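PDB 6TZ0: viral structural protein 4 from Bombyx mori cytoplasmic polyhedrosis virus, which binds GTP and associates with the viral RNA-dependent RNA polymerase, probably acting as its nucleotide-binding cofactor during transcription inside the capsid. Local coordinates for residues 161-164 with 165-169; 463-467 with 468-472. All coordinates share one frame; numbering follows the deposited sequence.

Contact 1 (161-164 with 165-169) comes first along the chain and closes well before contact 2 (463-467 with 468-472) opens. Their centres lie 47 Å apart and their nearest atoms about 31 Å apart, on opposite sides of the chain's centre. Contact 1 builds the short helix 162-166, which follows strand 157-159 and precedes helix 170-176; contact 2 starts helix 468-476, which leads into strand 484-489 of the five-stranded parallel sheet. They share no helix or strand, and neither is at the GTP-binding residues. Both do touch the RNA-dependent RNA polymerase chain, so this protein meets its partner at widely separated points.

Contact 1: residues 161-164 with 165-169; sequences DEKY and QSLIP
Ser166 turns its hydroxyl back onto the preceding turn, where OG donates to the carbonyl oxygen of Lys163 at 3.0 Å. The C=O...donor angle is 111° and the hydroxyl stands above the carbonyl plane, so the bond reaches the oxygen from its flank. This follows from chi1 of 67°, which sets OG between the backbone N and the carbonyl carbon. Leu167 CG lies near the same oxygen. The side chains of Lys163 and Leu167 then cross at a slant: bends at chi2 and chi4 of Lys163 carry NZ to 3.4 Å from Leu167 CD1. The Gln165 side chain, with CG anti to the carbonyl carbon, runs back beside Asp161 O.

These side chains sit on helix 162-166, little more than one turn long, with Asp161 at its N-cap. Asp161 OD1 makes a weak bond to Glu162 N, and two i to i+4 bonds follow, Gln165 N to Asp161 O at 3.2 Å and Ser166 N to Glu162 O at 2.9 Å. Further along, Leu167 N bonds to Tyr164 O, a step of three residues.

Ile168 CD1 packs obliquely against the buried Tyr164 ring, 4.3 Å from CD2. Outside the two segments, Tyr164 OH is hydrogen-bonded to Tyr13 OH and Asp161 OD2 to Tyr16 OH, tying the helix to the N-terminal region. Gln165 and Ser166 pack on Tyr583 and Glu464 of the RNA-dependent RNA polymerase chain.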
loop_
_atom_site.group_PDB
_atom_site.type_symbol
_atom_site.label_atom_id
_atom_site.label_comp_id
_atom_site.label_asym_id
_atom_site.label_seq_id
_atom_site.Cartn_x
_atom_site.Cartn_y
_atom_site.Cartn_z
ATOM N N ASP B 161 22.348 -18.021 -24.821
ATOM C CA ASP B 161 22.301 -19.036 -23.782
ATOM C C ASP B 161 22.133 -18.350 -22.432
ATOM O O ASP B 161 22.546 -17.210 -22.245
ATOM C CB ASP B 161 23.590 -19.860 -23.808
ATOM C CG ASP B 161 23.497 -21.134 -23.010
ATOM O OD1 ASP B 161 22.424 -21.431 -22.450
ATOM O OD2 ASP B 161 24.515 -21.846 -22.934
ATOM N N GLU B 162 21.527 -19.060 -21.482
ATOM C CA GLU B 162 21.320 -18.472 -20.161
ATOM C C GLU B 162 22.578 -18.558 -19.301
ATOM O O GLU B 162 22.887 -17.627 -18.549
ATOM C CB GLU B 162 20.142 -19.151 -19.463
ATOM C CG GLU B 162 19.791 -18.565 -18.107
ATOM C CD GLU B 162 18.594 -19.237 -17.466
ATOM O OE1 GLU B 162 18.007 -20.139 -18.098
ATOM O OE2 GLU B 162 18.249 -18.875 -16.323
ATOM N N LYS B 163 23.308 -19.672 -19.409
ATOM C CA LYS B 163 24.589 -19.832 -18.729
ATOM C C LYS B 163 25.619 -18.823 -19.223
ATOM O O LYS B 163 26.486 -18.396 -18.454
ATOM C CB LYS B 163 25.081 -21.265 -18.932
ATOM C CG LYS B 163 26.409 -21.642 -18.301
ATOM C CD LYS B 163 26.338 -21.646 -16.798
ATOM C CE LYS B 163 27.547 -22.349 -16.213
ATOM N NZ LYS B 163 28.820 -21.662 -16.531
ATOM N N TYR B 164 25.525 -18.411 -20.487
ATOM C CA TYR B 164 26.388 -17.348 -20.984
ATOM C C TYR B 164 25.977 -15.997 -20.411
ATOM O O TYR B 164 26.832 -15.182 -20.055
ATOM C CB TYR B 164 26.344 -17.313 -22.511
ATOM C CG TYR B 164 27.369 -16.407 -23.157
ATOM C CD1 TYR B 164 28.651 -16.859 -23.423
ATOM C CD2 TYR B 164 27.058 -15.091 -23.483
ATOM C CE1 TYR B 164 29.584 -16.038 -24.006
ATOM C CE2 TYR B 164 27.986 -14.264 -24.049
ATOM C CZ TYR B 164 29.245 -14.738 -24.313
ATOM O OH TYR B 164 30.161 -13.900 -24.897
ATOM N N GLN B 165 24.668 -15.737 -20.330
ATOM C CA GLN B 165 24.186 -14.429 -19.899
ATOM C C GLN B 165 24.363 -14.216 -18.406
ATOM O O GLN B 165 24.433 -13.071 -17.954
ATOM C CB GLN B 165 22.719 -14.251 -20.270
ATOM C CG GLN B 165 22.467 -14.035 -21.738
ATOM C CD GLN B 165 20.993 -13.997 -22.067
ATOM O OE1 GLN B 165 20.147 -14.160 -21.192
ATOM N NE2 GLN B 165 20.678 -13.803 -23.339
ATOM N N SER B 166 24.415 -15.293 -17.626
ATOM C CA SER B 166 24.692 -15.145 -16.204
ATOM C C SER B 166 26.134 -14.747 -15.936
ATOM O O SER B 166 26.422 -14.180 -14.880
ATOM C CB SER B 166 24.380 -16.440 -15.466
ATOM O OG SER B 166 25.281 -17.456 -15.848
ATOM N N LEU B 167 27.040 -15.027 -16.864
ATOM C CA LEU B 167 28.458 -14.777 -16.685
ATOM C C LEU B 167 28.922 -13.481 -17.323
ATOM O O LEU B 167 30.120 -13.193 -17.296
ATOM C CB LEU B 167 29.259 -15.946 -17.250
ATOM C CG LEU B 167 29.020 -17.250 -16.499
ATOM C CD1 LEU B 167 29.670 -18.406 -17.209
ATOM C CD2 LEU B 167 29.547 -17.132 -15.089
ATOM N N ILE B 168 28.019 -12.708 -17.907
ATOM C CA ILE B 168 28.406 -11.416 -18.480
ATOM C C ILE B 168 28.710 -10.444 -17.346
ATOM O O ILE B 168 27.966 -10.411 -16.351
ATOM C CB ILE B 168 27.295 -10.888 -19.396
ATOM C CG1 ILE B 168 27.127 -11.801 -20.611
ATOM C CG2 ILE B 168 27.575 -9.482 -19.867
ATOM C CD1 ILE B 168 25.929 -11.469 -21.470
ATOM N N PRO B 169 29.807 -9.687 -17.415
ATOM C CA PRO B 169 30.111 -8.695 -16.379
ATOM C C PRO B 169 29.077 -7.582 -16.320
ATOM O O PRO B 169 28.246 -7.405 -17.211
ATOM C CB PRO B 169 31.474 -8.153 -16.810
ATOM C CG PRO B 169 32.057 -9.226 -17.614
ATOM C CD PRO B 169 30.935 -9.867 -18.339
#

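Contact 2: residues 463-467 with 468-472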
loop_
_atom_site.group_PDB
_atom_site.type_symbol
_atom_site.label_atom_id
_atom_site.label_comp_id
_atom_site.label_asym_id
_atom_site.label_seq_id
_atom_site.Cartn_x
_atom_site.Cartn_y
_atom_site.Cartn_z
ATOM N N ALA B 463 -13.772 -25.424 6.508
ATOM C CA ALA B 463 -12.896 -26.163 7.417
ATOM C C ALA B 463 -13.785 -27.002 8.327
ATOM O O ALA B 463 -14.087 -26.622 9.457
ATOM C CB ALA B 463 -12.005 -25.224 8.206
ATOM N N ASP B 464 -14.192 -28.158 7.827
ATOM C CA ASP B 464 -14.886 -29.155 8.617
ATOM C C ASP B 464 -13.880 -30.224 9.012
ATOM O O ASP B 464 -12.702 -30.139 8.676
ATOM C CB ASP B 464 -16.064 -29.729 7.833
ATOM C CG ASP B 464 -17.165 -28.714 7.621
ATOM O OD1 ASP B 464 -17.304 -27.800 8.458
ATOM O OD2 ASP B 464 -17.902 -28.833 6.622
ATOM N N THR B 465 -14.339 -31.241 9.737
ATOM C CA THR B 465 -13.403 -32.263 10.191
ATOM C C THR B 465 -12.945 -33.182 9.066
ATOM O O THR B 465 -11.854 -33.751 9.160
ATOM C CB THR B 465 -14.010 -33.074 11.337
ATOM O OG1 THR B 465 -13.092 -34.099 11.734
ATOM C CG2 THR B 465 -15.332 -33.690 10.939
ATOM N N HIS B 466 -13.719 -33.315 7.996
ATOM C CA HIS B 466 -13.308 -34.106 6.847
ATOM C C HIS B 466 -12.832 -33.238 5.701
ATOM O O HIS B 466 -12.629 -33.745 4.595
ATOM C CB HIS B 466 -14.452 -35.000 6.382
ATOM C CG HIS B 466 -14.887 -35.989 7.411
ATOM N ND1 HIS B 466 -15.903 -35.734 8.303
ATOM C CD2 HIS B 466 -14.419 -37.219 7.717
ATOM C CE1 HIS B 466 -16.060 -36.775 9.099
ATOM N NE2 HIS B 466 -15.170 -37.690 8.763
ATOM N N SER B 467 -12.663 -31.943 5.942
ATOM C CA SER B 467 -12.183 -31.028 4.928
ATOM C C SER B 467 -10.725 -31.309 4.604
ATOM O O SER B 467 -9.991 -31.919 5.384
ATOM C CB SER B 467 -12.335 -29.585 5.395
ATOM O OG SER B 467 -11.876 -28.689 4.405
ATOM N N GLU B 468 -10.305 -30.856 3.430
ATOM C CA GLU B 468 -8.937 -31.102 3.003
ATOM C C GLU B 468 -7.969 -30.147 3.684
ATOM O O GLU B 468 -6.835 -30.535 3.997
ATOM C CB GLU B 468 -8.860 -30.999 1.481
ATOM C CG GLU B 468 -7.560 -31.468 0.879
ATOM C CD GLU B 468 -7.582 -31.441 -0.635
ATOM O OE1 GLU B 468 -8.635 -31.104 -1.206
ATOM O OE2 GLU B 468 -6.544 -31.749 -1.255
ATOM N N ARG B 469 -8.424 -28.921 3.949
ATOM C CA ARG B 469 -7.628 -27.944 4.682
ATOM C C ARG B 469 -7.352 -28.423 6.103
ATOM O O ARG B 469 -6.210 -28.362 6.576
ATOM C CB ARG B 469 -8.357 -26.599 4.650
ATOM C CG ARG B 469 -7.657 -25.391 5.258
ATOM C CD ARG B 469 -8.249 -25.097 6.600
ATOM N NE ARG B 469 -7.707 -23.924 7.277
ATOM C CZ ARG B 469 -8.239 -22.710 7.219
ATOM N NH1 ARG B 469 -9.332 -22.498 6.507
ATOM N NH2 ARG B 469 -7.685 -21.708 7.889
ATOM N N ASN B 470 -8.369 -28.976 6.766
ATOM C CA ASN B 470 -8.166 -29.556 8.087
ATOM C C ASN B 470 -7.335 -30.828 8.030
ATOM O O ASN B 470 -6.623 -31.133 8.987
ATOM C CB ASN B 470 -9.501 -29.878 8.740
ATOM C CG ASN B 470 -9.374 -30.149 10.218
ATOM O OD1 ASN B 470 -8.364 -29.834 10.834
ATOM N ND2 ASN B 470 -10.371 -30.802 10.779
ATOM N N PHE B 471 -7.442 -31.594 6.942
ATOM C CA PHE B 471 -6.627 -32.793 6.777
ATOM C C PHE B 471 -5.144 -32.457 6.763
ATOM O O PHE B 471 -4.359 -33.036 7.521
ATOM C CB PHE B 471 -7.019 -33.517 5.496
ATOM C CG PHE B 471 -6.163 -34.706 5.183
ATOM C CD1 PHE B 471 -6.312 -35.885 5.878
ATOM C CD2 PHE B 471 -5.217 -34.645 4.174
ATOM C CE1 PHE B 471 -5.534 -36.976 5.582
ATOM C CE2 PHE B 471 -4.434 -35.732 3.877
ATOM C CZ PHE B 471 -4.598 -36.899 4.577
ATOM N N TYR B 472 -4.747 -31.498 5.932
ATOM C CA TYR B 472 -3.339 -31.129 5.914
ATOM C C TYR B 472 -2.926 -30.345 7.151
ATOM O O TYR B 472 -1.748 -30.381 7.518
ATOM C CB TYR B 472 -3.019 -30.373 4.625
ATOM C CG TYR B 472 -3.009 -31.296 3.434
ATOM C CD1 TYR B 472 -1.900 -32.072 3.150
ATOM C CD2 TYR B 472 -4.124 -31.432 2.623
ATOM C CE1 TYR B 472 -1.892 -32.939 2.077
ATOM C CE2 TYR B 472 -4.125 -32.304 1.546
ATOM C CZ TYR B 472 -3.002 -33.045 1.276
ATOM O OH TYR B 472 -2.986 -33.911 0.215
#
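Asn470 reaches back from the first turn of helix 468-476 to the loop before it, and its amide supplies a side-chain hydrogen bond to the loop: ND2 donates to Asp464 O over 3.2 Å. An N-H...acceptor angle of 142° shows a bent bond, and ND2 stands above the carbonyl plane, 37° out of it. With CG anti to the backbone N (chi1 -166°), the amide extends toward the loop, where ND2 also lies 3.4 Å from Thr465 CA.

Among the backbone bonds, Phe471 N donates to Ser467 O at 3.0 Å, the first i to i+4 bond of the helix. Asp464 O receives a weak bond from Ser467 N too, closing the type I beta turn from Asp464 to Ser467.

Capping falls to Ser467, the N-cap residue. Its OG accepts a weak bond from Arg469 N at 3.5 Å, while the hydroxyl is hydrogen-bonded to Asn462 O, which ties the cap to the loop upstream.

Apolar contact is slight across the segments, Ala463 CB resting 4.1 Å from Arg469 CD. Behind the turn, the Phe471 ring meets Trp389 and Tyr386 of helix 385-393. Gln97 of the RNA-dependent RNA polymerase chain packs on Ala463, Arg469 and Asn470.

Two donors thus converge on Asp464 O, a weak one from the turn's backbone and one from the Asn470 amide, so a single carbonyl joins the beta turn to the first turn of the helix.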